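Local coordinates for protein lipoxygenase (PDB 5EK8) that probably oxygenates polyunsaturated fatty acids, inserting both atoms of molecular oxygen with the help of a non-heme iron, at residues Val254-Leu262 with Ala350-Glu358; Asn271-Asp280 with His291-Leu299. All coordinates share one frame; numbering follows the deposited sequence.

In the fold
Read from the N terminus, the chain leaves helix 247-256 and turns through the loop of interaction 1, where 254-262 meets a helix segment that arrives only some ninety residues later. Inside the loop so closed lie five of the sheet's six strands: strand 272-277 runs out, thirteen residues turn the chain, and strand 291-300 returns alongside it, which is interaction 2. That contact is therefore nested within interaction 1. The two also touch. M275 packs on C261, F277 on D353 and W279 on F352, and their centres lie about 13 Å apart. Together they tie the six-stranded antiparallel sheet and the loop after helix 247-256 to the long iron-bearing helix 337-377.

Interaction 1. Residues Val254-Leu262 with Ala350-Glu358; sequences VLNGMNPCL and ALFDGEAIE
N259 reaches from the loop after helix 247-256 into the side of helix 337-377, at its segment 350-358, and its amide shows how one side chain can join a loop to a helix. N259 CB lies 3.4 Å from A350 O and 3.9 Å from G354 CA, where the CA atoms of the segments come nearest. CG stands anti to the backbone N (chi1 -168°), which carries the amide in among the carbonyl of A350, the carboxylate of D353 and the stem of E358. At the tip, ND2 donates twice, both partners lying close to the amide plane. One bond, nearly straight, runs from N259 ND2 to A350 O at 2.9 Å, in the carbonyl plane and on a lone pair, although that oxygen already accepts the helical N-H of G354. The other runs from N259 ND2 to the anti lone pair of D353 OD1, also at 2.9 Å, with amide and carboxylate nearly coplanar. Two bonds in its plane should fix the rotation of the amide, and N259 OD1 is turned to the other side, resting 3.3 Å from E358 CG. A water bridges P260 O and E358 OE2, the latter also in a salt bridge with K362. Beside N259, M258 bends its chain so that M258 CE rests 3.6 Å from L351 CD1 and 3.7 Å from G354 CA. E355, bonded to Q577, also holds ND1 of the iron ligand H359. The contact thus packs a loop against the long helix of the lipoxygenase catalytic domain, which presents the iron-binding histidines H359 and H364.

Interaction 2. Residues Asn271-Asp280 with His291-Leu299; sequences NQFKMSFIWD and HNVEAYFVL
K274 and E294 lie side by side and point the same way across two neighbouring strands, as do K274 and Y296. K274 NZ meets E294 OE2 at 2.7 Å from above the carboxylate plane, while S276 OG donates to the anti lone pair of the same oxygen, also at 2.7 Å. The chain of E294 is extended beyond CG (chi2 -169°), long enough for OE2 to sit between both donors; its OE1 pairs with R328, and K274 has a second partner in D510. With an alanine here in place of E294, K274 would probably keep only D510 of its two acidic partners named, R328 would lose its link to OE1, and S276 OG this acceptor. Along the lysine, K274 CE runs 3.8 Å from Y296 CE1. These residues share one face of an antiparallel pair, whose strands form the middle of a six-stranded sheet in the lipoxygenase fold; the other face, with F273, M275, F277, V293, A295 and F297, turns in part against helix 337-377. There F277 CB packs on V293 CG2 at 4.1 Å, and F273 lies alongside L299. Beyond the strand end, W279 and N292 slide past each other in opposite directions, ring and amide planes 14° apart. N292 OD1 takes the backbone N-H of W279 at 2.7 Å, tilted from the carbonyl plane, and N292 ND2 reaches D280 OD2 at 2.8 Å on the syn side but tilted out of the carboxylate plane.

Interaction 1. Residues Val254-Leu262 with Ala350-Glu358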
ATOM      1  N   VAL A 254       9.537 -15.251 -14.093  1.00 52.65           N
ATOM      2  CA  VAL A 254       9.181 -16.005 -12.901  1.00 50.43           C
ATOM      3  C   VAL A 254      10.047 -15.527 -11.739  1.00 52.35           C
ATOM      4  O   VAL A 254       9.565 -15.335 -10.618  1.00 48.14           O
ATOM      5  CB  VAL A 254       9.355 -17.522 -13.109  1.00 49.26           C
ATOM      6  CG1 VAL A 254       9.480 -18.242 -11.773  1.00 48.40           C
ATOM      7  CG2 VAL A 254       8.188 -18.080 -13.910  1.00 47.06           C
ATOM      8  N   LEU A 255      11.327 -15.305 -12.030  1.00 54.57           N
ATOM      9  CA  LEU A 255      12.289 -14.873 -11.016  1.00 53.99           C
ATOM     10  C   LEU A 255      12.126 -13.416 -10.590  1.00 50.18           C
ATOM     11  O   LEU A 255      12.097 -13.107  -9.397  1.00 47.83           O
ATOM     12  CB  LEU A 255      13.718 -15.078 -11.520  1.00 54.82           C
ATOM     13  CG  LEU A 255      14.296 -16.490 -11.448  1.00 59.69           C
ATOM     14  CD1 LEU A 255      15.697 -16.498 -12.040  1.00 60.90           C
ATOM     15  CD2 LEU A 255      14.300 -17.012 -10.011  1.00 55.13           C
ATOM     16  N   ASN A 256      12.023 -12.525 -11.566  1.00 49.24           N
ATOM     17  CA  ASN A 256      12.174 -11.102 -11.293  1.00 47.57           C
ATOM     18  C   ASN A 256      10.987 -10.245 -11.703  1.00 46.32           C
ATOM     19  O   ASN A 256      11.022  -9.024 -11.550  1.00 42.18           O
ATOM     20  CB  ASN A 256      13.431 -10.591 -11.984  1.00 44.01           C
ATOM     21  CG  ASN A 256      14.643 -11.447 -11.680  1.00 46.84           C
ATOM     22  OD1 ASN A 256      15.000 -11.644 -10.518  1.00 51.36           O
ATOM     23  ND2 ASN A 256      15.270 -11.981 -12.724  1.00 40.75           N
ATOM     24  N   GLY A 257       9.933 -10.888 -12.198  1.00 45.65           N
ATOM     25  CA  GLY A 257       8.756 -10.183 -12.676  1.00 45.86           C
ATOM     26  C   GLY A 257       7.927  -9.524 -11.589  1.00 49.19           C
ATOM     27  O   GLY A 257       8.342  -9.462 -10.429  1.00 46.48           O
ATOM     28  N   MET A 258       6.752  -9.027 -11.981  1.00 52.98           N
ATOM     29  CA  MET A 258       5.814  -8.359 -11.077  1.00 47.20           C
ATOM     30  C   MET A 258       5.543  -9.211  -9.851  1.00 46.29           C
ATOM     31  O   MET A 258       5.524  -8.719  -8.723  1.00 48.30           O
ATOM     32  CB  MET A 258       4.499  -8.053 -11.798  1.00 46.81           C
ATOM     33  CG  MET A 258       3.538  -7.193 -11.003  1.00 46.99           C
ATOM     34  SD  MET A 258       1.812  -7.575 -11.350  1.00 66.60           S
ATOM     35  CE  MET A 258       1.717  -9.263 -10.751  1.00 44.70           C
ATOM     36  N   ASN A 259       5.322 -10.498 -10.099  1.00 48.03           N
ATOM     37  CA  ASN A 259       5.256 -11.505  -9.052  1.00 43.14           C
ATOM     38  C   ASN A 259       6.565 -12.273  -9.038  1.00 38.44           C
ATOM     39  O   ASN A 259       6.720 -13.252  -9.765  1.00 37.47           O
ATOM     40  CB  ASN A 259       4.077 -12.457  -9.280  1.00 45.71           C
ATOM     41  CG  ASN A 259       3.776 -13.337  -8.070  1.00 51.10           C
ATOM     42  OD1 ASN A 259       4.603 -13.499  -7.172  1.00 55.33           O
ATOM     43  ND2 ASN A 259       2.579 -13.909  -8.048  1.00 52.13           N
ATOM     44  N   PRO A 260       7.524 -11.821  -8.220  1.00 36.50           N
ATOM     45  CA  PRO A 260       8.800 -12.529  -8.162  1.00 39.81           C
ATOM     46  C   PRO A 260       8.648 -13.757  -7.284  1.00 43.42           C
ATOM     47  O   PRO A 260       8.605 -13.638  -6.059  1.00 44.97           O
ATOM     48  CB  PRO A 260       9.757 -11.499  -7.545  1.00 37.23           C
ATOM     49  CG  PRO A 260       8.887 -10.325  -7.110  1.00 36.65           C
ATOM     50  CD  PRO A 260       7.455 -10.754  -7.215  1.00 34.58           C
ATOM     51  N   CYS A 261       8.563 -14.920  -7.917  1.00 44.93           N
ATOM     52  CA  CYS A 261       8.213 -16.157  -7.231  1.00 47.81           C
ATOM     53  C   CYS A 261       9.272 -16.626  -6.238  1.00 50.09           C
ATOM     54  O   CYS A 261      10.445 -16.754  -6.578  1.00 50.96           O
ATOM     55  CB  CYS A 261       7.944 -17.258  -8.260  1.00 47.98           C
ATOM     56  SG  CYS A 261       6.531 -16.923  -9.356  1.00 47.54           S
ATOM     57  N   LEU A 262       8.846 -16.871  -5.001  1.00 51.17           N
ATOM     58  CA  LEU A 262       9.702 -17.512  -4.014  1.00 52.77           C
ATOM     59  C   LEU A 262       9.574 -19.014  -4.214  1.00 50.95           C
ATOM     60  O   LEU A 262       8.636 -19.638  -3.725  1.00 51.60           O
ATOM     61  CB  LEU A 262       9.312 -17.103  -2.590  1.00 52.75           C
ATOM     62  CG  LEU A 262      10.349 -17.256  -1.474  1.00 56.22           C
ATOM     63  CD1 LEU A 262       9.961 -16.403  -0.278  1.00 57.95           C
ATOM     64  CD2 LEU A 262      10.488 -18.698  -1.044  1.00 59.47           C
ATOM     65  N   ALA A 350      -0.103 -16.383 -12.125  1.00 41.20           N
ATOM     66  CA  ALA A 350       0.939 -15.641 -11.429  1.00 40.31           C
ATOM     67  C   ALA A 350       0.609 -14.157 -11.361  1.00 35.34           C
ATOM     68  O   ALA A 350       1.024 -13.469 -10.431  1.00 38.68           O
ATOM     69  CB  ALA A 350       2.282 -15.854 -12.103  1.00 26.24           C
ATOM     70  N   LEU A 351      -0.141 -13.666 -12.341  1.00 36.54           N
ATOM     71  CA  LEU A 351      -0.476 -12.248 -12.378  1.00 42.13           C
ATOM     72  C   LEU A 351      -1.605 -11.952 -11.402  1.00 45.56           C
ATOM     73  O   LEU A 351      -1.551 -10.972 -10.658  1.00 43.59           O
ATOM     74  CB  LEU A 351      -0.869 -11.798 -13.788  1.00 38.33           C
ATOM     75  CG  LEU A 351      -1.037 -10.282 -13.938  1.00 34.26           C
ATOM     76  CD1 LEU A 351       0.312  -9.623 -14.083  1.00 33.64           C
ATOM     77  CD2 LEU A 351      -1.931  -9.924 -15.114  1.00 37.74           C
ATOM     78  N   PHE A 352      -2.632 -12.796 -11.404  1.00 47.02           N
ATOM     79  CA  PHE A 352      -3.721 -12.617 -10.452  1.00 46.38           C
ATOM     80  C   PHE A 352      -3.222 -12.802  -9.017  1.00 46.82           C
ATOM     81  O   PHE A 352      -3.542 -11.993  -8.136  1.00 46.42           O
ATOM     82  CB  PHE A 352      -4.876 -13.576 -10.732  1.00 47.36           C
ATOM     83  CG  PHE A 352      -5.966 -13.513  -9.698  1.00 47.57           C
ATOM     84  CD1 PHE A 352      -6.731 -12.364  -9.554  1.00 44.10           C
ATOM     85  CD2 PHE A 352      -6.213 -14.590  -8.862  1.00 45.33           C
ATOM     86  CE1 PHE A 352      -7.729 -12.294  -8.600  1.00 45.58           C
ATOM     87  CE2 PHE A 352      -7.210 -14.527  -7.905  1.00 46.69           C
ATOM     88  CZ  PHE A 352      -7.971 -13.375  -7.776  1.00 47.66           C
ATOM     89  N   ASP A 353      -2.436 -13.850  -8.785  1.00 44.81           N
ATOM     90  CA  ASP A 353      -1.849 -14.066  -7.467  1.00 45.02           C
ATOM     91  C   ASP A 353      -0.980 -12.880  -7.073  1.00 44.98           C
ATOM     92  O   ASP A 353      -1.002 -12.428  -5.927  1.00 43.21           O
ATOM     93  CB  ASP A 353      -1.016 -15.346  -7.440  1.00 44.24           C
ATOM     94  CG  ASP A 353      -0.304 -15.546  -6.119  1.00 45.85           C
ATOM     95  OD1 ASP A 353       0.907 -15.263  -6.035  1.00 48.94           O
ATOM     96  OD2 ASP A 353      -0.960 -15.974  -5.155  1.00 46.35           O
ATOM     97  N   GLY A 354      -0.217 -12.385  -8.043  1.00 40.80           N
ATOM     98  CA  GLY A 354       0.665 -11.257  -7.828  1.00 39.20           C
ATOM     99  C   GLY A 354      -0.080 -10.006  -7.420  1.00 40.08           C
ATOM    100  O   GLY A 354       0.370  -9.271  -6.549  1.00 40.43           O
ATOM    101  N   GLU A 355      -1.226  -9.757  -8.044  1.00 41.40           N
ATOM    102  CA  GLU A 355      -2.008  -8.577  -7.703  1.00 43.65           C
ATOM    103  C   GLU A 355      -2.703  -8.720  -6.356  1.00 39.88           C
ATOM    104  O   GLU A 355      -2.682  -7.793  -5.551  1.00 40.07           O
ATOM    105  CB  GLU A 355      -3.043  -8.270  -8.788  1.00 47.26           C
ATOM    106  CG  GLU A 355      -2.458  -7.695 -10.066  1.00 52.64           C
ATOM    107  CD  GLU A 355      -1.975  -6.258  -9.916  1.00 49.81           C
ATOM    108  OE1 GLU A 355      -2.012  -5.519 -10.926  1.00 46.00           O
ATOM    109  OE2 GLU A 355      -1.557  -5.863  -8.803  1.00 46.38           O
ATOM    110  N   ALA A 356      -3.326  -9.872  -6.124  1.00 40.75           N
ATOM    111  CA  ALA A 356      -3.993 -10.145  -4.848  1.00 37.09           C
ATOM    112  C   ALA A 356      -3.015 -10.150  -3.676  1.00 34.89           C
ATOM    113  O   ALA A 356      -3.091  -9.299  -2.792  1.00 33.32           O
ATOM    114  CB  ALA A 356      -4.731 -11.472  -4.910  1.00 33.18           C
ATOM    115  N   ILE A 357      -2.096 -11.109  -3.682  1.00 33.08           N
ATOM    116  CA  ILE A 357      -1.190 -11.306  -2.554  1.00 36.30           C
ATOM    117  C   ILE A 357       0.009 -10.349  -2.534  1.00 35.31           C
ATOM    118  O   ILE A 357       0.163  -9.563  -1.595  1.00 34.81           O
ATOM    119  CB  ILE A 357      -0.627 -12.738  -2.524  1.00 31.28           C
ATOM    120  CG1 ILE A 357      -1.734 -13.775  -2.709  1.00 31.46           C
ATOM    121  CG2 ILE A 357       0.134 -12.954  -1.245  1.00 25.26           C
ATOM    122  CD1 ILE A 357      -2.731 -13.814  -1.589  1.00 38.83           C
ATOM    123  N   GLU A 358       0.865 -10.441  -3.551  1.00 31.03           N
ATOM    124  CA  GLU A 358       2.125  -9.694  -3.583  1.00 36.16           C
ATOM    125  C   GLU A 358       1.921  -8.184  -3.571  1.00 43.01           C
ATOM    126  O   GLU A 358       2.663  -7.443  -2.922  1.00 46.18           O
ATOM    127  CB  GLU A 358       2.937 -10.088  -4.816  1.00 38.71           C
ATOM    128  CG  GLU A 358       3.193 -11.573  -4.925  1.00 43.25           C
ATOM    129  CD  GLU A 358       3.764 -12.140  -3.647  1.00 48.99           C
ATOM    130  OE1 GLU A 358       3.172 -13.100  -3.099  1.00 51.35           O
ATOM    131  OE2 GLU A 358       4.806 -11.619  -3.192  1.00 47.78           O
TER
HETATM  132  O   HOH W   1       7.169 -13.189  -3.625  1.00 37.48           O

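Interaction 2. Residues Asn271-Asp280 with His291-Leu299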
ATOM      1  N   ASN A 271      18.634 -29.458  -7.057  1.00 62.12           N
ATOM      2  CA  ASN A 271      18.674 -28.721  -8.318  1.00 59.87           C
ATOM      3  C   ASN A 271      17.287 -28.615  -8.935  1.00 60.50           C
ATOM      4  O   ASN A 271      17.094 -27.946  -9.950  1.00 60.63           O
ATOM      5  CB  ASN A 271      19.634 -29.380  -9.307  1.00 57.09           C
ATOM      6  CG  ASN A 271      21.089 -29.122  -8.966  1.00 55.84           C
ATOM      7  OD1 ASN A 271      21.450 -28.044  -8.488  1.00 55.06           O
ATOM      8  ND2 ASN A 271      21.937 -30.116  -9.213  1.00 54.46           N
ATOM      9  N   GLN A 272      16.322 -29.283  -8.310  1.00 55.79           N
ATOM     10  CA  GLN A 272      14.937 -29.237  -8.766  1.00 49.72           C
ATOM     11  C   GLN A 272      14.158 -28.169  -8.014  1.00 45.38           C
ATOM     12  O   GLN A 272      14.294 -28.026  -6.802  1.00 44.38           O
ATOM     13  CB  GLN A 272      14.265 -30.599  -8.600  1.00 53.30           C
ATOM     14  CG  GLN A 272      14.653 -31.602  -9.668  1.00 57.04           C
ATOM     15  CD  GLN A 272      14.105 -31.234 -11.030  1.00 60.99           C
ATOM     16  OE1 GLN A 272      13.027 -30.646 -11.142  1.00 63.30           O
ATOM     17  NE2 GLN A 272      14.852 -31.569 -12.079  1.00 61.56           N
ATOM     18  N   PHE A 273      13.352 -27.414  -8.753  1.00 45.82           N
ATOM     19  CA  PHE A 273      12.576 -26.312  -8.201  1.00 44.97           C
ATOM     20  C   PHE A 273      11.157 -26.377  -8.733  1.00 48.08           C
ATOM     21  O   PHE A 273      10.889 -27.071  -9.713  1.00 53.40           O
ATOM     22  CB  PHE A 273      13.202 -24.958  -8.554  1.00 42.74           C
ATOM     23  CG  PHE A 273      14.464 -24.649  -7.798  1.00 44.83           C
ATOM     24  CD1 PHE A 273      14.439 -23.801  -6.705  1.00 44.39           C
ATOM     25  CD2 PHE A 273      15.675 -25.194  -8.187  1.00 48.99           C
ATOM     26  CE1 PHE A 273      15.597 -23.505  -6.013  1.00 45.89           C
ATOM     27  CE2 PHE A 273      16.839 -24.906  -7.495  1.00 48.00           C
ATOM     28  CZ  PHE A 273      16.799 -24.060  -6.406  1.00 46.20           C
ATOM     29  N   LYS A 274      10.251 -25.655  -8.085  1.00 44.27           N
ATOM     30  CA  LYS A 274       8.875 -25.576  -8.549  1.00 41.36           C
ATOM     31  C   LYS A 274       8.131 -24.411  -7.918  1.00 37.06           C
ATOM     32  O   LYS A 274       8.557 -23.861  -6.900  1.00 34.38           O
ATOM     33  CB  LYS A 274       8.123 -26.874  -8.259  1.00 47.13           C
ATOM     34  CG  LYS A 274       7.809 -27.090  -6.792  1.00 50.27           C
ATOM     35  CD  LYS A 274       6.901 -28.290  -6.589  1.00 50.68           C
ATOM     36  CE  LYS A 274       5.547 -28.081  -7.231  1.00 52.82           C
ATOM     37  NZ  LYS A 274       4.592 -29.159  -6.831  1.00 58.37           N
ATOM     38  N   MET A 275       7.025 -24.032  -8.549  1.00 35.40           N
ATOM     39  CA  MET A 275       6.124 -23.029  -8.002  1.00 39.37           C
ATOM     40  C   MET A 275       4.676 -23.480  -8.192  1.00 44.64           C
ATOM     41  O   MET A 275       4.283 -23.927  -9.274  1.00 48.88           O
ATOM     42  CB  MET A 275       6.360 -21.666  -8.651  1.00 35.11           C
ATOM     43  CG  MET A 275       5.551 -20.522  -8.037  1.00 36.72           C
ATOM     44  SD  MET A 275       6.250 -19.805  -6.532  1.00 50.21           S
ATOM     45  CE  MET A 275       5.634 -20.909  -5.259  1.00 86.11           C
ATOM     46  N   SER A 276       3.894 -23.377  -7.123  1.00 47.86           N
ATOM     47  CA  SER A 276       2.547 -23.919  -7.109  1.00 48.64           C
ATOM     48  C   SER A 276       1.506 -22.832  -6.931  1.00 48.35           C
ATOM     49  O   SER A 276       1.606 -21.995  -6.031  1.00 51.19           O
ATOM     50  CB  SER A 276       2.396 -24.952  -5.987  1.00 47.43           C
ATOM     51  OG  SER A 276       3.378 -25.970  -6.074  1.00 51.08           O
ATOM     52  N   PHE A 277       0.498 -22.861  -7.789  1.00 44.34           N
ATOM     53  CA  PHE A 277      -0.690 -22.059  -7.578  1.00 47.30           C
ATOM     54  C   PHE A 277      -1.911 -22.970  -7.579  1.00 49.32           C
ATOM     55  O   PHE A 277      -2.307 -23.497  -8.622  1.00 53.17           O
ATOM     56  CB  PHE A 277      -0.808 -20.970  -8.642  1.00 47.49           C
ATOM     57  CG  PHE A 277       0.297 -19.952  -8.582  1.00 45.68           C
ATOM     58  CD1 PHE A 277       0.460 -19.154  -7.459  1.00 42.10           C
ATOM     59  CD2 PHE A 277       1.172 -19.791  -9.648  1.00 41.97           C
ATOM     60  CE1 PHE A 277       1.474 -18.223  -7.395  1.00 42.16           C
ATOM     61  CE2 PHE A 277       2.188 -18.859  -9.593  1.00 38.82           C
ATOM     62  CZ  PHE A 277       2.339 -18.071  -8.466  1.00 40.93           C
ATOM     63  N   ILE A 278      -2.482 -23.163  -6.393  1.00 45.26           N
ATOM     64  CA  ILE A 278      -3.652 -24.017  -6.210  1.00 47.36           C
ATOM     65  C   ILE A 278      -4.809 -23.221  -5.611  1.00 46.56           C
ATOM     66  O   ILE A 278      -4.650 -22.536  -4.601  1.00 46.85           O
ATOM     67  CB  ILE A 278      -3.340 -25.232  -5.307  1.00 42.40           C
ATOM     68  CG1 ILE A 278      -2.514 -26.269  -6.071  1.00 40.37           C
ATOM     69  CG2 ILE A 278      -4.620 -25.868  -4.811  1.00 41.11           C
ATOM     70  CD1 ILE A 278      -1.026 -26.121  -5.887  1.00 40.04           C
ATOM     71  N   TRP A 279      -5.974 -23.325  -6.239  1.00 44.66           N
ATOM     72  CA  TRP A 279      -7.108 -22.473  -5.901  1.00 44.06           C
ATOM     73  C   TRP A 279      -8.270 -23.260  -5.307  1.00 45.06           C
ATOM     74  O   TRP A 279      -9.398 -22.766  -5.258  1.00 48.21           O
ATOM     75  CB  TRP A 279      -7.574 -21.709  -7.146  1.00 41.91           C
ATOM     76  CG  TRP A 279      -6.440 -21.110  -7.919  1.00 42.00           C
ATOM     77  CD1 TRP A 279      -5.708 -21.712  -8.905  1.00 43.87           C
ATOM     78  CD2 TRP A 279      -5.897 -19.794  -7.764  1.00 38.13           C
ATOM     79  NE1 TRP A 279      -4.742 -20.851  -9.373  1.00 37.90           N
ATOM     80  CE2 TRP A 279      -4.838 -19.667  -8.688  1.00 38.15           C
ATOM     81  CE3 TRP A 279      -6.202 -18.710  -6.934  1.00 37.48           C
ATOM     82  CZ2 TRP A 279      -4.086 -18.500  -8.806  1.00 42.70           C
ATOM     83  CZ3 TRP A 279      -5.449 -17.552  -7.050  1.00 38.95           C
ATOM     84  CH2 TRP A 279      -4.407 -17.456  -7.981  1.00 42.57           C
ATOM     85  N   ASP A 280      -7.992 -24.477  -4.846  1.00 40.76           N
ATOM     86  CA  ASP A 280      -9.032 -25.344  -4.285  1.00 40.86           C
ATOM     87  C   ASP A 280      -9.789 -24.679  -3.133  1.00 43.35           C
ATOM     88  O   ASP A 280     -10.940 -25.024  -2.849  1.00 42.70           O
ATOM     89  CB  ASP A 280      -8.429 -26.665  -3.809  1.00 44.43           C
ATOM     90  CG  ASP A 280      -7.836 -27.476  -4.939  1.00 49.41           C
ATOM     91  OD1 ASP A 280      -6.937 -28.301  -4.676  1.00 48.33           O
ATOM     92  OD2 ASP A 280      -8.264 -27.280  -6.095  1.00 53.04           O
ATOM     93  N   HIS A 291      -7.223 -22.497 -12.813  1.00 47.21           N
ATOM     94  CA  HIS A 291      -6.211 -23.521 -13.040  1.00 50.14           C
ATOM     95  C   HIS A 291      -5.243 -23.696 -11.873  1.00 52.68           C
ATOM     96  O   HIS A 291      -4.514 -22.775 -11.502  1.00 54.46           O
ATOM     97  CB  HIS A 291      -5.418 -23.207 -14.310  1.00 47.88           C
ATOM     98  CG  HIS A 291      -6.276 -22.974 -15.514  1.00 51.89           C
ATOM     99  ND1 HIS A 291      -6.862 -24.002 -16.222  1.00 50.20           N
ATOM    100  CD2 HIS A 291      -6.650 -21.829 -16.133  1.00 48.67           C
ATOM    101  CE1 HIS A 291      -7.561 -23.499 -17.225  1.00 48.77           C
ATOM    102  NE2 HIS A 291      -7.454 -22.183 -17.190  1.00 48.50           N
ATOM    103  N   ASN A 292      -5.250 -24.890 -11.294  1.00 50.19           N
ATOM    104  CA  ASN A 292      -4.182 -25.294 -10.401  1.00 51.53           C
ATOM    105  C   ASN A 292      -2.951 -25.579 -11.247  1.00 50.65           C
ATOM    106  O   ASN A 292      -2.835 -26.648 -11.846  1.00 53.33           O
ATOM    107  CB  ASN A 292      -4.572 -26.522  -9.575  1.00 54.47           C
ATOM    108  CG  ASN A 292      -5.695 -26.241  -8.596  1.00 53.12           C
ATOM    109  OD1 ASN A 292      -5.947 -25.096  -8.225  1.00 56.47           O
ATOM    110  ND2 ASN A 292      -6.374 -27.292  -8.169  1.00 51.08           N
ATOM    111  N   VAL A 293      -2.047 -24.608 -11.325  1.00 51.56           N
ATOM    112  CA  VAL A 293      -0.878 -24.754 -12.184  1.00 46.79           C
ATOM    113  C   VAL A 293       0.401 -24.842 -11.374  1.00 46.12           C
ATOM    114  O   VAL A 293       0.608 -24.092 -10.417  1.00 46.90           O
ATOM    115  CB  VAL A 293      -0.756 -23.596 -13.199  1.00 48.18           C
ATOM    116  CG1 VAL A 293      -1.857 -23.686 -14.221  1.00 55.53           C
ATOM    117  CG2 VAL A 293      -0.795 -22.251 -12.502  1.00 47.20           C
ATOM    118  N   GLU A 294       1.258 -25.779 -11.755  1.00 45.66           N
ATOM    119  CA  GLU A 294       2.526 -25.944 -11.069  1.00 44.57           C
ATOM    120  C   GLU A 294       3.652 -25.985 -12.088  1.00 46.19           C
ATOM    121  O   GLU A 294       3.637 -26.799 -13.009  1.00 50.45           O
ATOM    122  CB  GLU A 294       2.509 -27.209 -10.209  1.00 44.64           C
ATOM    123  CG  GLU A 294       1.368 -27.227  -9.200  1.00 47.14           C
ATOM    124  CD  GLU A 294       1.497 -28.333  -8.170  1.00 48.21           C
ATOM    125  OE1 GLU A 294       0.965 -29.441  -8.416  1.00 45.06           O
ATOM    126  OE2 GLU A 294       2.126 -28.088  -7.115  1.00 48.37           O
ATOM    127  N   ALA A 295       4.620 -25.089 -11.935  1.00 44.60           N
ATOM    128  CA  ALA A 295       5.734 -25.031 -12.876  1.00 45.20           C
ATOM    129  C   ALA A 295       6.985 -25.593 -12.237  1.00 50.77           C
ATOM    130  O   ALA A 295       7.340 -25.221 -11.132  1.00 56.13           O
ATOM    131  CB  ALA A 295       5.974 -23.606 -13.350  1.00 39.44           C
ATOM    132  N   TYR A 296       7.648 -26.492 -12.944  1.00 49.30           N
ATOM    133  CA  TYR A 296       8.851 -27.133 -12.451  1.00 47.39           C
ATOM    134  C   TYR A 296      10.050 -26.613 -13.225  1.00 50.69           C
ATOM    135  O   TYR A 296       9.979 -26.408 -14.440  1.00 44.71           O
ATOM    136  CB  TYR A 296       8.741 -28.652 -12.578  1.00 45.71           C
ATOM    137  CG  TYR A 296       7.607 -29.251 -11.780  1.00 49.93           C
ATOM    138  CD1 TYR A 296       7.852 -29.918 -10.585  1.00 51.40           C
ATOM    139  CD2 TYR A 296       6.292 -29.147 -12.215  1.00 50.54           C
ATOM    140  CE1 TYR A 296       6.820 -30.470  -9.849  1.00 51.58           C
ATOM    141  CE2 TYR A 296       5.251 -29.688 -11.487  1.00 51.78           C
ATOM    142  CZ  TYR A 296       5.519 -30.355 -10.303  1.00 54.08           C
ATOM    143  OH  TYR A 296       4.479 -30.899  -9.574  1.00 51.24           O
ATOM    144  N   PHE A 297      11.148 -26.392 -12.513  1.00 54.57           N
ATOM    145  CA  PHE A 297      12.369 -25.876 -13.118  1.00 50.28           C
ATOM    146  C   PHE A 297      13.555 -26.704 -12.655  1.00 52.20           C
ATOM    147  O   PHE A 297      13.494 -27.351 -11.620  1.00 54.63           O
ATOM    148  CB  PHE A 297      12.583 -24.405 -12.756  1.00 42.97           C
ATOM    149  CG  PHE A 297      11.369 -23.543 -12.968  1.00 41.93           C
ATOM    150  CD1 PHE A 297      11.193 -22.851 -14.156  1.00 43.04           C
ATOM    151  CD2 PHE A 297      10.403 -23.426 -11.979  1.00 44.16           C
ATOM    152  CE1 PHE A 297      10.078 -22.056 -14.353  1.00 43.08           C
ATOM    153  CE2 PHE A 297       9.285 -22.633 -12.171  1.00 46.44           C
ATOM    154  CZ  PHE A 297       9.125 -21.946 -13.361  1.00 45.56           C
ATOM    155  N   VAL A 298      14.629 -26.701 -13.432  1.00 55.12           N
ATOM    156  CA  VAL A 298      15.857 -27.347 -13.002  1.00 56.78           C
ATOM    157  C   VAL A 298      16.981 -26.313 -13.025  1.00 58.88           C
ATOM    158  O   VAL A 298      16.954 -25.371 -13.819  1.00 57.54           O
ATOM    159  CB  VAL A 298      16.213 -28.564 -13.890  1.00 57.93           C
ATOM    160  CG1 VAL A 298      16.611 -28.110 -15.311  1.00 51.04           C
ATOM    161  CG2 VAL A 298      17.312 -29.402 -13.242  1.00 37.68           C
ATOM    162  N   LEU A 299      17.950 -26.473 -12.132  1.00 58.62           N
ATOM    163  CA  LEU A 299      19.088 -25.568 -12.073  1.00 56.62           C
ATOM    164  C   LEU A 299      20.322 -26.250 -12.647  1.00 62.11           C
ATOM    165  O   LEU A 299      20.817 -27.232 -12.092  1.00 65.08           O
ATOM    166  CB  LEU A 299      19.344 -25.118 -10.636  1.00 53.42           C
ATOM    167  CG  LEU A 299      20.499 -24.138 -10.422  1.00 52.19           C
ATOM    168  CD1 LEU A 299      20.153 -22.763 -10.972  1.00 53.31           C
ATOM    169  CD2 LEU A 299      20.864 -24.062  -8.948  1.00 46.66           C
TER